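Local coordinates for protein acidocalcisomal pyrophosphatase (PDB 5CUV) that probably hydrolyses inorganic pyrophosphate to orthophosphate, with magnesium as cofactor, at residues N33-T38 with V58-L63; K105-V110 with A137-H142; G174-P179 with I249-K254; V183-R188 with G308-V313; V282-G287 with H399-N404. All blocks are in the same frame, centred on the assembly; numbering follows the deposited sequence.

Interaction 1. Residues N33-T38 with V58-L63; sequences NSYIGT and VTEFDL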
# COMPACT_ATOMS: atom_id res chain seq x y z
N ASN A 33 -28.75 19.17 13.33
CA ASN A 33 -29.75 19.60 12.31
C ASN A 33 -31.17 19.81 12.80
O ASN A 33 -31.80 18.91 13.38
CB ASN A 33 -29.81 18.61 11.13
CG ASN A 33 -31.01 18.90 10.17
OD1 ASN A 33 -31.57 19.98 10.18
ND2 ASN A 33 -31.39 17.91 9.35
N SER A 34 -31.66 21.02 12.55
CA SER A 34 -33.02 21.43 12.81
C SER A 34 -33.17 22.84 12.27
O SER A 34 -33.46 23.05 11.10
CB SER A 34 -33.36 21.39 14.28
OG SER A 34 -34.77 21.48 14.39
N TYR A 35 -32.92 23.83 13.11
CA TYR A 35 -33.04 25.20 12.66
C TYR A 35 -31.80 26.01 12.95
O TYR A 35 -31.02 25.66 13.79
CB TYR A 35 -34.26 25.83 13.31
CG TYR A 35 -34.45 25.41 14.74
CD1 TYR A 35 -33.47 25.74 15.71
CD2 TYR A 35 -35.60 24.74 15.16
CE1 TYR A 35 -33.65 25.41 17.07
CE2 TYR A 35 -35.80 24.40 16.52
CZ TYR A 35 -34.82 24.75 17.47
OH TYR A 35 -35.01 24.50 18.83
N ILE A 36 -31.63 27.08 12.20
CA ILE A 36 -30.49 27.96 12.34
C ILE A 36 -30.39 28.46 13.78
O ILE A 36 -31.30 29.06 14.30
CB ILE A 36 -30.63 29.19 11.41
CG1 ILE A 36 -31.25 28.80 10.07
CG2 ILE A 36 -29.31 29.82 11.21
CD1 ILE A 36 -30.69 27.56 9.45
N GLY A 37 -29.27 28.21 14.43
CA GLY A 37 -29.14 28.66 15.79
C GLY A 37 -28.37 29.95 15.82
O GLY A 37 -27.77 30.36 14.82
N THR A 38 -28.39 30.60 16.99
CA THR A 38 -27.70 31.85 17.26
C THR A 38 -26.31 31.58 17.81
O THR A 38 -25.44 32.42 17.69
CB THR A 38 -28.42 32.68 18.33
OG1 THR A 38 -28.36 31.99 19.59
CG2 THR A 38 -29.89 32.92 17.94
N VAL A 58 -39.29 20.16 5.31
CA VAL A 58 -37.85 20.12 5.30
C VAL A 58 -37.42 21.02 6.46
O VAL A 58 -38.01 22.06 6.68
CB VAL A 58 -37.42 20.67 3.94
CG1 VAL A 58 -36.23 21.59 4.07
CG2 VAL A 58 -37.20 19.55 3.00
N THR A 59 -36.42 20.62 7.23
CA THR A 59 -35.93 21.45 8.32
C THR A 59 -35.23 22.66 7.74
O THR A 59 -34.86 22.67 6.58
CB THR A 59 -34.83 20.74 9.15
OG1 THR A 59 -33.64 20.64 8.34
CG2 THR A 59 -35.30 19.35 9.63
N GLU A 60 -35.02 23.68 8.55
CA GLU A 60 -34.32 24.86 8.06
C GLU A 60 -32.87 24.47 7.70
O GLU A 60 -32.30 24.94 6.68
CB GLU A 60 -34.24 25.95 9.13
CG GLU A 60 -35.55 26.42 9.73
CD GLU A 60 -35.34 27.64 10.61
OE1 GLU A 60 -36.31 28.36 10.80
OE2 GLU A 60 -34.22 27.90 11.12
N PHE A 61 -32.25 23.65 8.54
CA PHE A 61 -30.87 23.27 8.26
C PHE A 61 -30.79 22.74 6.87
O PHE A 61 -29.94 23.14 6.11
CB PHE A 61 -30.34 22.19 9.19
CG PHE A 61 -28.91 21.91 8.97
CD1 PHE A 61 -27.95 22.77 9.47
CD2 PHE A 61 -28.52 20.88 8.09
CE1 PHE A 61 -26.61 22.65 9.10
CE2 PHE A 61 -27.15 20.73 7.68
CZ PHE A 61 -26.20 21.64 8.20
N ASP A 62 -31.69 21.83 6.56
CA ASP A 62 -31.74 21.19 5.25
C ASP A 62 -31.99 22.13 4.09
O ASP A 62 -31.46 21.92 2.98
CB ASP A 62 -32.81 20.10 5.25
CG ASP A 62 -32.31 18.80 5.87
OD1 ASP A 62 -31.14 18.74 6.30
OD2 ASP A 62 -33.11 17.84 5.93
N LEU A 63 -32.84 23.13 4.35
CA LEU A 63 -33.21 24.11 3.36
C LEU A 63 -32.03 25.03 3.13
O LEU A 63 -31.68 25.30 1.98
CB LEU A 63 -34.46 24.87 3.81
CG LEU A 63 -34.83 26.13 3.00
CD1 LEU A 63 -34.90 25.78 1.52
CD2 LEU A 63 -36.17 26.74 3.46

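Interaction 2. Residues K105-V110 with A137-H142; sequences KYLGRV and AWWCSH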
# COMPACT_ATOMS: atom_id res chain seq x y z
N LYS A 105 -20.38 42.71 16.19
CA LYS A 105 -19.07 42.11 16.13
C LYS A 105 -19.26 40.62 16.18
O LYS A 105 -18.41 39.83 15.74
CB LYS A 105 -18.17 42.61 17.27
CG LYS A 105 -17.68 44.07 17.04
CD LYS A 105 -16.62 44.55 18.05
CE LYS A 105 -16.48 46.11 18.07
NZ LYS A 105 -15.55 46.64 19.13
N TYR A 106 -20.39 40.20 16.68
CA TYR A 106 -20.61 38.79 16.72
C TYR A 106 -21.00 38.32 15.33
O TYR A 106 -20.61 37.25 14.94
CB TYR A 106 -21.69 38.47 17.71
CG TYR A 106 -22.02 37.02 17.86
CD1 TYR A 106 -21.07 36.10 18.33
CD2 TYR A 106 -23.33 36.58 17.66
CE1 TYR A 106 -21.43 34.77 18.60
CE2 TYR A 106 -23.71 35.27 17.92
CZ TYR A 106 -22.76 34.37 18.39
OH TYR A 106 -23.20 33.10 18.65
N LEU A 107 -21.74 39.14 14.57
CA LEU A 107 -22.19 38.74 13.25
C LEU A 107 -21.14 38.87 12.19
O LEU A 107 -21.41 38.61 11.01
CB LEU A 107 -23.39 39.54 12.82
CG LEU A 107 -24.57 39.14 13.67
CD1 LEU A 107 -25.71 40.10 13.41
CD2 LEU A 107 -24.95 37.69 13.41
N GLY A 108 -19.95 39.27 12.62
CA GLY A 108 -18.83 39.41 11.71
C GLY A 108 -18.47 40.80 11.23
O GLY A 108 -17.49 40.93 10.48
N ARG A 109 -19.20 41.83 11.65
CA ARG A 109 -18.88 43.18 11.17
C ARG A 109 -17.72 43.91 11.89
O ARG A 109 -17.54 43.82 13.11
CB ARG A 109 -20.14 44.03 11.18
CG ARG A 109 -19.98 45.36 10.49
CD ARG A 109 -21.32 46.07 10.36
NE ARG A 109 -22.28 45.27 9.62
CZ ARG A 109 -23.31 45.80 8.99
NH1 ARG A 109 -23.47 47.11 9.04
NH2 ARG A 109 -24.17 45.04 8.31
N VAL A 110 -16.92 44.64 11.12
CA VAL A 110 -15.78 45.35 11.69
C VAL A 110 -16.19 46.72 12.18
O VAL A 110 -16.12 47.71 11.45
CB VAL A 110 -14.60 45.41 10.66
CG1 VAL A 110 -14.23 43.98 10.21
CG2 VAL A 110 -14.98 46.30 9.45
N ALA A 137 -33.34 47.86 10.01
CA ALA A 137 -33.40 48.91 8.98
C ALA A 137 -32.01 49.48 8.73
O ALA A 137 -31.62 49.78 7.59
CB ALA A 137 -34.32 50.01 9.42
N TRP A 138 -31.27 49.62 9.80
CA TRP A 138 -29.92 50.17 9.71
C TRP A 138 -28.94 49.19 9.02
O TRP A 138 -28.13 49.61 8.20
CB TRP A 138 -29.38 50.53 11.12
CG TRP A 138 -27.92 50.93 11.08
CD1 TRP A 138 -27.40 52.12 10.62
CD2 TRP A 138 -26.81 50.12 11.42
NE1 TRP A 138 -26.02 52.08 10.66
CE2 TRP A 138 -25.63 50.87 11.15
CE3 TRP A 138 -26.68 48.82 11.93
CZ2 TRP A 138 -24.35 50.35 11.37
CZ3 TRP A 138 -25.39 48.30 12.14
CH2 TRP A 138 -24.25 49.07 11.86
N TRP A 139 -29.03 47.90 9.41
CA TRP A 139 -28.19 46.81 8.89
C TRP A 139 -28.28 46.69 7.36
O TRP A 139 -27.28 46.65 6.65
CB TRP A 139 -28.64 45.49 9.51
CG TRP A 139 -27.79 44.28 9.16
CD1 TRP A 139 -28.01 43.37 8.16
CD2 TRP A 139 -26.66 43.80 9.89
NE1 TRP A 139 -27.09 42.36 8.22
CE2 TRP A 139 -26.25 42.59 9.28
CE3 TRP A 139 -25.96 44.27 11.00
CZ2 TRP A 139 -25.16 41.84 9.77
CZ3 TRP A 139 -24.89 43.52 11.48
CH2 TRP A 139 -24.50 42.32 10.86
N CYS A 140 -29.52 46.62 6.89
CA CYS A 140 -29.81 46.52 5.50
C CYS A 140 -29.36 47.73 4.75
O CYS A 140 -29.14 47.64 3.57
CB CYS A 140 -31.29 46.36 5.28
SG CYS A 140 -31.86 44.79 5.90
N SER A 141 -29.19 48.86 5.41
CA SER A 141 -28.77 50.04 4.68
C SER A 141 -27.28 50.28 4.70
O SER A 141 -26.78 51.15 4.01
CB SER A 141 -29.50 51.27 5.21
OG SER A 141 -30.90 51.05 5.14
N HIS A 142 -26.56 49.50 5.47
CA HIS A 142 -25.12 49.69 5.56
C HIS A 142 -24.38 48.39 5.58
O HIS A 142 -24.04 47.88 6.65
CB HIS A 142 -24.79 50.47 6.82
CG HIS A 142 -25.45 51.80 6.85
ND1 HIS A 142 -26.81 51.95 6.72
CD2 HIS A 142 -24.93 53.05 6.89
CE1 HIS A 142 -27.11 53.24 6.67
NE2 HIS A 142 -25.99 53.93 6.77

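Interaction 3. Residues G174-P179 with I249-K254; sequences GELYTP and IKQDIK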
# COMPACT_ATOMS: atom_id res chain seq x y z
N GLY A 174 38.28 4.30 -0.80
CA GLY A 174 38.97 3.06 -0.61
C GLY A 174 38.37 2.02 -1.53
O GLY A 174 37.50 2.31 -2.35
N GLU A 175 38.85 0.80 -1.34
CA GLU A 175 38.49 -0.37 -2.12
C GLU A 175 37.68 -1.28 -1.21
O GLU A 175 38.09 -1.59 -0.09
CB GLU A 175 39.76 -1.09 -2.52
CG GLU A 175 39.98 -1.43 -3.98
CD GLU A 175 41.15 -2.45 -4.14
OE1 GLU A 175 40.87 -3.70 -4.10
OE2 GLU A 175 42.33 -2.02 -4.28
N LEU A 176 36.52 -1.70 -1.70
CA LEU A 176 35.63 -2.60 -1.02
C LEU A 176 36.35 -3.94 -0.82
O LEU A 176 36.95 -4.48 -1.75
CB LEU A 176 34.40 -2.78 -1.89
CG LEU A 176 33.17 -3.39 -1.25
CD1 LEU A 176 32.82 -2.66 0.09
CD2 LEU A 176 32.04 -3.26 -2.24
N TYR A 177 36.25 -4.49 0.39
CA TYR A 177 36.91 -5.74 0.75
C TYR A 177 38.39 -5.60 1.09
O TYR A 177 39.10 -6.61 1.09
CB TYR A 177 36.76 -6.79 -0.34
CG TYR A 177 35.33 -7.11 -0.68
CD1 TYR A 177 34.46 -7.64 0.27
CD2 TYR A 177 34.83 -6.85 -1.96
CE1 TYR A 177 33.16 -7.88 -0.02
CE2 TYR A 177 33.52 -7.09 -2.27
CZ TYR A 177 32.69 -7.61 -1.30
OH TYR A 177 31.37 -7.87 -1.64
N THR A 178 38.85 -4.38 1.37
CA THR A 178 40.24 -4.12 1.75
C THR A 178 40.16 -3.23 2.96
O THR A 178 39.08 -2.71 3.27
CB THR A 178 41.03 -3.32 0.69
OG1 THR A 178 40.83 -1.91 0.87
CG2 THR A 178 40.59 -3.70 -0.66
N PRO A 179 41.31 -2.96 3.63
CA PRO A 179 41.27 -2.10 4.83
C PRO A 179 41.11 -0.59 4.59
O PRO A 179 40.99 0.17 5.54
CB PRO A 179 42.58 -2.40 5.53
CG PRO A 179 43.09 -3.68 4.92
CD PRO A 179 42.64 -3.57 3.48
N ILE A 249 32.42 4.31 8.65
CA ILE A 249 32.11 2.93 8.68
C ILE A 249 33.21 2.26 7.95
O ILE A 249 33.67 2.75 6.92
CB ILE A 249 30.80 2.65 7.99
CG1 ILE A 249 29.69 2.76 9.01
CG2 ILE A 249 30.77 1.19 7.45
CD1 ILE A 249 28.36 2.78 8.38
N LYS A 250 33.64 1.15 8.52
CA LYS A 250 34.70 0.38 7.92
C LYS A 250 34.27 -1.05 7.79
O LYS A 250 33.28 -1.49 8.39
CB LYS A 250 35.94 0.48 8.77
CG LYS A 250 35.67 0.29 10.21
CD LYS A 250 36.57 -0.78 10.79
CE LYS A 250 37.76 -0.14 11.41
NZ LYS A 250 37.96 -0.82 12.72
N GLN A 251 35.00 -1.78 6.97
CA GLN A 251 34.72 -3.20 6.75
C GLN A 251 35.51 -3.91 7.84
O GLN A 251 36.50 -3.39 8.33
CB GLN A 251 35.21 -3.60 5.36
CG GLN A 251 34.86 -5.01 4.91
CD GLN A 251 34.66 -5.07 3.37
OE1 GLN A 251 35.25 -4.27 2.61
NE2 GLN A 251 33.83 -6.00 2.92
N ASP A 252 35.02 -5.08 8.25
CA ASP A 252 35.70 -5.84 9.27
C ASP A 252 36.68 -6.75 8.56
O ASP A 252 36.29 -7.76 7.95
CB ASP A 252 34.73 -6.69 10.07
CG ASP A 252 35.41 -7.38 11.25
OD1 ASP A 252 36.55 -6.99 11.60
OD2 ASP A 252 34.79 -8.30 11.82
N ILE A 253 37.94 -6.34 8.63
CA ILE A 253 39.04 -7.06 8.02
C ILE A 253 39.96 -7.47 9.14
O ILE A 253 40.30 -6.67 10.00
CB ILE A 253 39.83 -6.16 7.08
CG1 ILE A 253 38.91 -5.30 6.22
CG2 ILE A 253 40.71 -7.02 6.22
CD1 ILE A 253 37.95 -6.11 5.33
N LYS A 254 40.35 -8.73 9.14
CA LYS A 254 41.27 -9.25 10.13
C LYS A 254 42.37 -9.93 9.29
O LYS A 254 42.09 -10.62 8.29
CB LYS A 254 40.56 -10.24 11.05
CG LYS A 254 41.25 -10.42 12.36
CD LYS A 254 40.61 -11.59 13.10
CE LYS A 254 41.29 -11.91 14.47
NZ LYS A 254 40.66 -13.10 15.13
O HOH W 1 37.61 -0.85 5.71

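Interaction 4. Residues V183-R188 with G308-V313; sequences VLYYFR and GQVGAV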
# COMPACT_ATOMS: atom_id res chain seq x y z
N VAL A 183 33.07 4.52 4.73
CA VAL A 183 31.95 5.26 4.25
C VAL A 183 32.01 6.49 5.16
O VAL A 183 31.85 6.38 6.37
CB VAL A 183 30.60 4.47 4.41
CG1 VAL A 183 29.39 5.37 3.95
CG2 VAL A 183 30.62 3.24 3.56
N LEU A 184 32.26 7.67 4.58
CA LEU A 184 32.35 8.94 5.35
C LEU A 184 31.04 9.70 5.36
O LEU A 184 30.25 9.55 4.44
CB LEU A 184 33.41 9.87 4.73
CG LEU A 184 34.88 9.43 4.51
CD1 LEU A 184 35.77 10.54 4.95
CD2 LEU A 184 35.22 8.23 5.29
N TYR A 185 30.82 10.52 6.40
CA TYR A 185 29.60 11.33 6.53
C TYR A 185 29.81 12.85 6.56
O TYR A 185 30.77 13.36 7.12
CB TYR A 185 28.83 10.91 7.79
CG TYR A 185 28.31 9.47 7.74
CD1 TYR A 185 29.15 8.40 8.05
CD2 TYR A 185 26.99 9.19 7.35
CE1 TYR A 185 28.70 7.10 7.99
CE2 TYR A 185 26.51 7.86 7.27
CZ TYR A 185 27.37 6.81 7.60
OH TYR A 185 26.97 5.48 7.57
N TYR A 186 28.92 13.59 5.94
CA TYR A 186 29.04 15.03 5.93
C TYR A 186 27.69 15.67 6.01
O TYR A 186 26.68 15.09 5.62
CB TYR A 186 29.61 15.54 4.61
CG TYR A 186 30.93 14.97 4.21
CD1 TYR A 186 31.02 13.66 3.78
CD2 TYR A 186 32.10 15.71 4.38
CE1 TYR A 186 32.23 13.09 3.54
CE2 TYR A 186 33.32 15.16 4.14
CZ TYR A 186 33.39 13.84 3.73
OH TYR A 186 34.61 13.21 3.58
N PHE A 187 27.68 16.90 6.47
CA PHE A 187 26.47 17.71 6.48
C PHE A 187 26.73 18.74 5.43
O PHE A 187 27.88 19.21 5.23
CB PHE A 187 26.29 18.45 7.80
CG PHE A 187 25.74 17.62 8.88
CD1 PHE A 187 25.33 16.31 8.63
CD2 PHE A 187 25.57 18.15 10.11
CE1 PHE A 187 24.76 15.54 9.60
CE2 PHE A 187 25.00 17.39 11.10
CZ PHE A 187 24.58 16.07 10.85
N ARG A 188 25.67 19.09 4.73
CA ARG A 188 25.76 20.15 3.77
C ARG A 188 24.78 21.14 4.31
O ARG A 188 23.60 20.82 4.57
CB ARG A 188 25.30 19.76 2.39
CG ARG A 188 25.09 20.99 1.55
CD ARG A 188 24.60 20.63 0.17
NE ARG A 188 25.69 20.00 -0.56
CZ ARG A 188 25.53 19.02 -1.43
NH1 ARG A 188 26.62 18.53 -2.02
NH2 ARG A 188 24.30 18.54 -1.71
N GLY A 308 26.02 1.87 5.43
CA GLY A 308 26.03 3.21 6.00
C GLY A 308 24.84 4.10 5.67
O GLY A 308 24.79 5.23 6.12
N GLN A 309 23.86 3.64 4.89
CA GLN A 309 22.70 4.48 4.60
C GLN A 309 21.93 4.78 5.89
O GLN A 309 21.79 3.90 6.76
CB GLN A 309 21.78 3.77 3.64
CG GLN A 309 20.59 4.58 3.28
CD GLN A 309 19.67 3.86 2.29
OE1 GLN A 309 20.11 2.96 1.58
NE2 GLN A 309 18.40 4.26 2.25
N VAL A 310 21.40 6.01 6.00
CA VAL A 310 20.62 6.40 7.18
C VAL A 310 19.15 6.68 6.84
O VAL A 310 18.83 7.25 5.81
CB VAL A 310 21.23 7.64 7.78
CG1 VAL A 310 20.49 8.02 9.05
CG2 VAL A 310 22.74 7.40 7.93
N GLY A 311 18.25 6.30 7.72
CA GLY A 311 16.84 6.51 7.46
C GLY A 311 16.00 6.53 8.73
O GLY A 311 16.43 6.00 9.79
N ALA A 312 14.83 7.17 8.65
CA ALA A 312 13.94 7.20 9.78
C ALA A 312 13.17 5.86 10.00
O ALA A 312 12.53 5.28 9.07
CB ALA A 312 12.96 8.34 9.64
N VAL A 313 13.19 5.40 11.25
CA VAL A 313 12.49 4.17 11.58
C VAL A 313 11.53 4.33 12.75
O VAL A 313 11.57 5.29 13.53
CB VAL A 313 13.48 3.03 11.90
CG1 VAL A 313 14.37 2.75 10.70
CG2 VAL A 313 14.35 3.44 13.12

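Interaction 5. Residues V282-G287 with H399-N404; sequences VVFEGG and HYMWGN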
# COMPACT_ATOMS: atom_id res chain seq x y z
N VAL A 282 28.67 -0.23 34.25
CA VAL A 282 27.29 0.03 34.57
C VAL A 282 27.40 1.56 34.85
O VAL A 282 28.42 1.99 35.39
CB VAL A 282 26.86 -0.77 35.81
CG1 VAL A 282 25.66 -0.12 36.45
CG2 VAL A 282 26.54 -2.20 35.40
N VAL A 283 26.41 2.38 34.46
CA VAL A 283 26.50 3.84 34.73
C VAL A 283 25.37 4.39 35.65
O VAL A 283 25.51 5.47 36.23
CB VAL A 283 26.65 4.72 33.37
CG1 VAL A 283 27.30 3.89 32.25
CG2 VAL A 283 25.32 5.30 32.91
N PHE A 284 24.25 3.67 35.78
CA PHE A 284 23.16 4.05 36.69
C PHE A 284 22.67 2.80 37.41
O PHE A 284 22.94 1.68 36.96
CB PHE A 284 21.99 4.80 36.00
CG PHE A 284 21.58 4.21 34.68
CD1 PHE A 284 22.48 4.10 33.63
CD2 PHE A 284 20.26 3.79 34.49
CE1 PHE A 284 22.10 3.59 32.40
CE2 PHE A 284 19.86 3.27 33.25
CZ PHE A 284 20.78 3.17 32.21
N GLU A 285 21.98 3.02 38.54
CA GLU A 285 21.48 1.98 39.48
C GLU A 285 20.76 0.69 39.01
O GLU A 285 20.64 -0.28 39.76
CB GLU A 285 20.68 2.67 40.60
CG GLU A 285 21.56 3.68 41.39
CD GLU A 285 20.87 4.30 42.61
OE1 GLU A 285 19.62 4.40 42.61
OE2 GLU A 285 21.59 4.71 43.56
N GLY A 286 20.29 0.67 37.77
CA GLY A 286 19.67 -0.53 37.22
C GLY A 286 20.45 -0.75 35.93
O GLY A 286 19.90 -1.11 34.88
N GLY A 287 21.75 -0.48 36.02
CA GLY A 287 22.64 -0.62 34.89
C GLY A 287 22.98 -2.06 34.52
O GLY A 287 23.24 -2.93 35.36
N HIS A 399 20.65 6.52 25.38
CA HIS A 399 20.97 7.83 24.90
C HIS A 399 21.62 8.58 26.08
O HIS A 399 22.65 9.27 25.94
CB HIS A 399 19.71 8.51 24.40
CG HIS A 399 19.96 9.83 23.77
ND1 HIS A 399 21.02 10.06 22.92
CD2 HIS A 399 19.28 10.99 23.83
CE1 HIS A 399 20.98 11.31 22.49
NE2 HIS A 399 19.93 11.89 23.03
N TYR A 400 21.03 8.40 27.25
CA TYR A 400 21.55 9.01 28.44
C TYR A 400 23.06 8.67 28.61
O TYR A 400 23.89 9.59 28.73
CB TYR A 400 20.70 8.61 29.68
CG TYR A 400 21.34 9.10 30.97
CD1 TYR A 400 21.03 10.36 31.49
CD2 TYR A 400 22.37 8.34 31.60
CE1 TYR A 400 21.71 10.87 32.59
CE2 TYR A 400 23.05 8.84 32.68
CZ TYR A 400 22.73 10.11 33.18
OH TYR A 400 23.45 10.66 34.26
N MSE A 401 23.42 7.36 28.61
CA MSE A 401 24.81 6.96 28.75
C MSE A 401 25.66 7.49 27.62
O MSE A 401 26.82 7.80 27.80
CB MSE A 401 24.90 5.43 28.72
CG MSE A 401 24.28 4.76 29.94
SE MSE A 401 24.46 2.86 29.98
CE MSE A 401 23.10 2.42 28.65
N TRP A 402 25.12 7.60 26.44
CA TRP A 402 25.92 8.19 25.37
C TRP A 402 26.17 9.64 25.75
O TRP A 402 27.24 10.18 25.47
CB TRP A 402 25.23 8.20 24.01
CG TRP A 402 25.86 9.08 23.06
CD1 TRP A 402 26.90 8.78 22.29
CD2 TRP A 402 25.46 10.41 22.72
NE1 TRP A 402 27.20 9.84 21.46
CE2 TRP A 402 26.32 10.86 21.71
CE3 TRP A 402 24.43 11.27 23.17
CZ2 TRP A 402 26.21 12.13 21.13
CZ3 TRP A 402 24.32 12.54 22.59
CH2 TRP A 402 25.20 12.96 21.58
N GLY A 403 25.17 10.27 26.35
CA GLY A 403 25.28 11.67 26.68
C GLY A 403 26.33 11.89 27.73
O GLY A 403 27.12 12.85 27.67
N ASN A 404 26.35 11.00 28.71
CA ASN A 404 27.27 11.16 29.80
C ASN A 404 28.66 10.74 29.35
O ASN A 404 29.67 11.16 29.89
CB ASN A 404 26.71 10.41 31.03
CG ASN A 404 27.72 9.54 31.71
OD1 ASN A 404 28.54 10.02 32.51
ND2 ASN A 404 27.67 8.22 31.40

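Interaction 1. Residues N33-T38 with V58-L63
Ser34, Ile36 and their neighbours make a polar contact with the first turn of helix 60-66, where the first modelled residues of the chain run past Thr59, Glu60 and Phe61. Two backbone atoms of the loop are gripped. Phe61 N donates to Ser34 O at 2.9 Å, with an N-H...O angle of 165°. Ile36 N donates to Glu60 OE2 at 2.9 Å and meets that oxygen nearly along the C-O axis. The Glu60 chain is extended beyond CG (chi2 -171°), which carries the carboxylate past Tyr35 CB to Ile36. On the way, Ile36 CD1 lies 3.9 Å from Glu60 CB. The helix start is also closed from within. Thr59 is the N-cap, and its OG1 takes a bond from Asp62 N at 2.9 Å. The same hydroxyl lies near Asn33 OD1, whose modelled place is doubtful.

The carboxylate of Glu60 is shared. OE2 forms a salt bridge with Arg82 NH2, and OE1 accepts from Leu50 N. These partners would probably keep the acid ionised. Asp62 OD1 pairs with Arg366 of the second subunit, and the Phe61 ring meets Tyr177 of the third subunit. The contact lies between helix 51-56, which touches Glu60, and helix 73-87, which supplies Arg82 and packs on Thr38.

Interaction 2. Residues K105-V110 with A137-H142
Arg109 lays its guanidinium on the six-membered ring of Trp139. The flat groups are 3.8 Å apart between centres, with planes at 27°. This is a cation-pi stack: Arg109 CZ sits 18° off the ring normal, and NH2 lies over the centre of the indole. A bend at chi3 (-58°) turns the group onto the ring from an otherwise extended chain. Arg109 NH1 points toward Trp138 and His142, 3.5 Å from Trp138 CH2, and makes a weak bond to His142 O at 2.6 Å. Leu107 adds apolar packing, with CB 3.6 Å from Trp139 CH2.

Further out, Gly108 ends helix 97-106 in a Schellman motif with positive phi, and the chain turns to present Arg109. Trp139 also meets the ring of Trp136, and its NE1 bonds to Asn255 of the third subunit. The contact joins the C-terminal ends of helices 97-106 and 132-141. Together with helices 73-87 and 113-123 and the short antiparallel pair 95-96 and 129-130, they are consistent with an EF-hand-like domain.

Interaction 3. Residues G174-P179 with I249-K254
Gln251 reaches obliquely across to Tyr177, with its amide turned 37° from the phenol ring. Gln251 NE2 comes 3.2 Å from Tyr177 CD1. OE1 turns to the backbone and accepts from Tyr177 N; the modelled 2.4 Å between Tyr177 N and Gln251 OE1 is very short, so the exact place of OE1 is doubtful. CG of Gln251 stands opposite its own backbone N (chi1 -174°), which sends the chain out toward the loop, and a bend at chi2 (148°) sets the amide.

Residues 175-178 form a type II beta turn, closed weakly by Thr178 N to Glu175 O. Thr178 OG1 also donates to Glu175 O at 2.9 Å and bonds to Ser180 OG. The turn lies in the loop of the hairpin between strands 166-173 and 182-189. Strand 249-254 pairs with 182-189 in the same antiparallel sheet, so the loop folds beside a strand of its own sheet.

Beyond the turn, Ile253 points its CB toward the loop. Its CG1 lies 3.9 Å from Thr178 O, and its CG2 is 4.3 Å from Pro179 CG. A water accepts from Gln251 N at 3.0 Å and donates weakly to Thr178 O. Gly39 and Thr38 of the third subunit pack on Thr178 and Pro179.

Interaction 4. Residues V183-R188 with G308-V313
Tyr185 reaches Gly308 with its hydroxyl, at the far end of the ring. Tyr185 OH donates to Gly308 O at 2.6 Å. The hydroxyl arrives in the carbonyl plane, on a lone pair, with a C=O...donor angle of 105°, so it meets the carbonyl from the side. The carbonyl oxygen in turn lies at the edge of the ring, near its plane. The Tyr185 torsions explain the reach. CG stands opposite the carbonyl carbon and next to the backbone N (chi1 -64°), and chi2 of 82° sets the ring plane roughly perpendicular to the plane of CA, CB and CG.

Gly308 has positive phi and no side chain, so the phenol can approach its backbone closely. Val183 lies two residues earlier on the strand than Tyr185, with CB on the same side. Its CG1 is 4.5 Å from Gly308 CA. Val310 flanks the ring: CG1 is opposite the backbone N, which leaves CG2 to touch Tyr185 CE2 at 3.9 Å.

Around the pair, Tyr185 also packs on Val198, Thr170 and Ile227. Val310 touches Thr214 of the third subunit, and its side chain is about 11 Å from those of Arg223 and His336 in the malate-binding region. The contact joins strand 182-189 of one antiparallel sheet to the start of strand 310-323 of the mixed sheet. It is buried packing between the two sheets, consistent with the PPase-family fold.

Interaction 5. Residues V282-G287 with H399-N404
Met401, modelled as selenomethionine, reaches from helix 388-412 to Val283 and Phe284 in the loop 282-287. Its CB points toward the loop. Met401 CG follows, opposite the carbonyl carbon (chi1 -67°), and lies 3.5 Å from Phe284 CE1. CG is also placed next to Val283 CG2, but too close to be trusted. SE continues outward, 3.5 Å from Phe284 CE1 and 3.8 Å from Val283 CG1. A bend at chi3 (-76°) then brings Met401 CE to 4.1 Å from Phe284 CE1.

The selenium lies at the ring edge, 84° off the normal and 4.8 Å from the Phe284 centroid. This is a Met-aromatic contact of the edge type, and the two side chains cross at about a right angle. Val283 also meets Tyr400 and Asn404: its CG2 comes 4.2 Å from Tyr400 CE2, at the edge of that ring, and 4.0 Å from Asn404 ND2.

The loop 282-287 leads on to Asp291, a magnesium ligand whose side chain is about 9 Å from that of Met401. No hydrogen bond crosses between the segments. Cohesion rests on dispersion and, probably, on the attraction of the selenium, standing in for the methionine sulfur, for the C-H edge of the ring.

In the fold
From the N terminus, interaction 1 closes a short loop, and interaction 2 closes another after it, in series. Both lie in the N-terminal helical region and touch where Thr38 O meets Tyr106 OH. After them the chain crosses to the pyrophosphatase part, with nearest atoms of interactions 1 and 3 about 58 Å apart. Interactions 3 and 4 cross along the chain and meet in one sheet, where Ile249 O pairs with Val183 N. Interaction 4 then ties that sheet to the mixed one. It also crosses interaction 5, which fastens a loop to helix 388-412. The third subunit touches interactions 1 to 4; at interactions 1 to 3 it brings the helical region of one chain against the pyrophosphatase part of another.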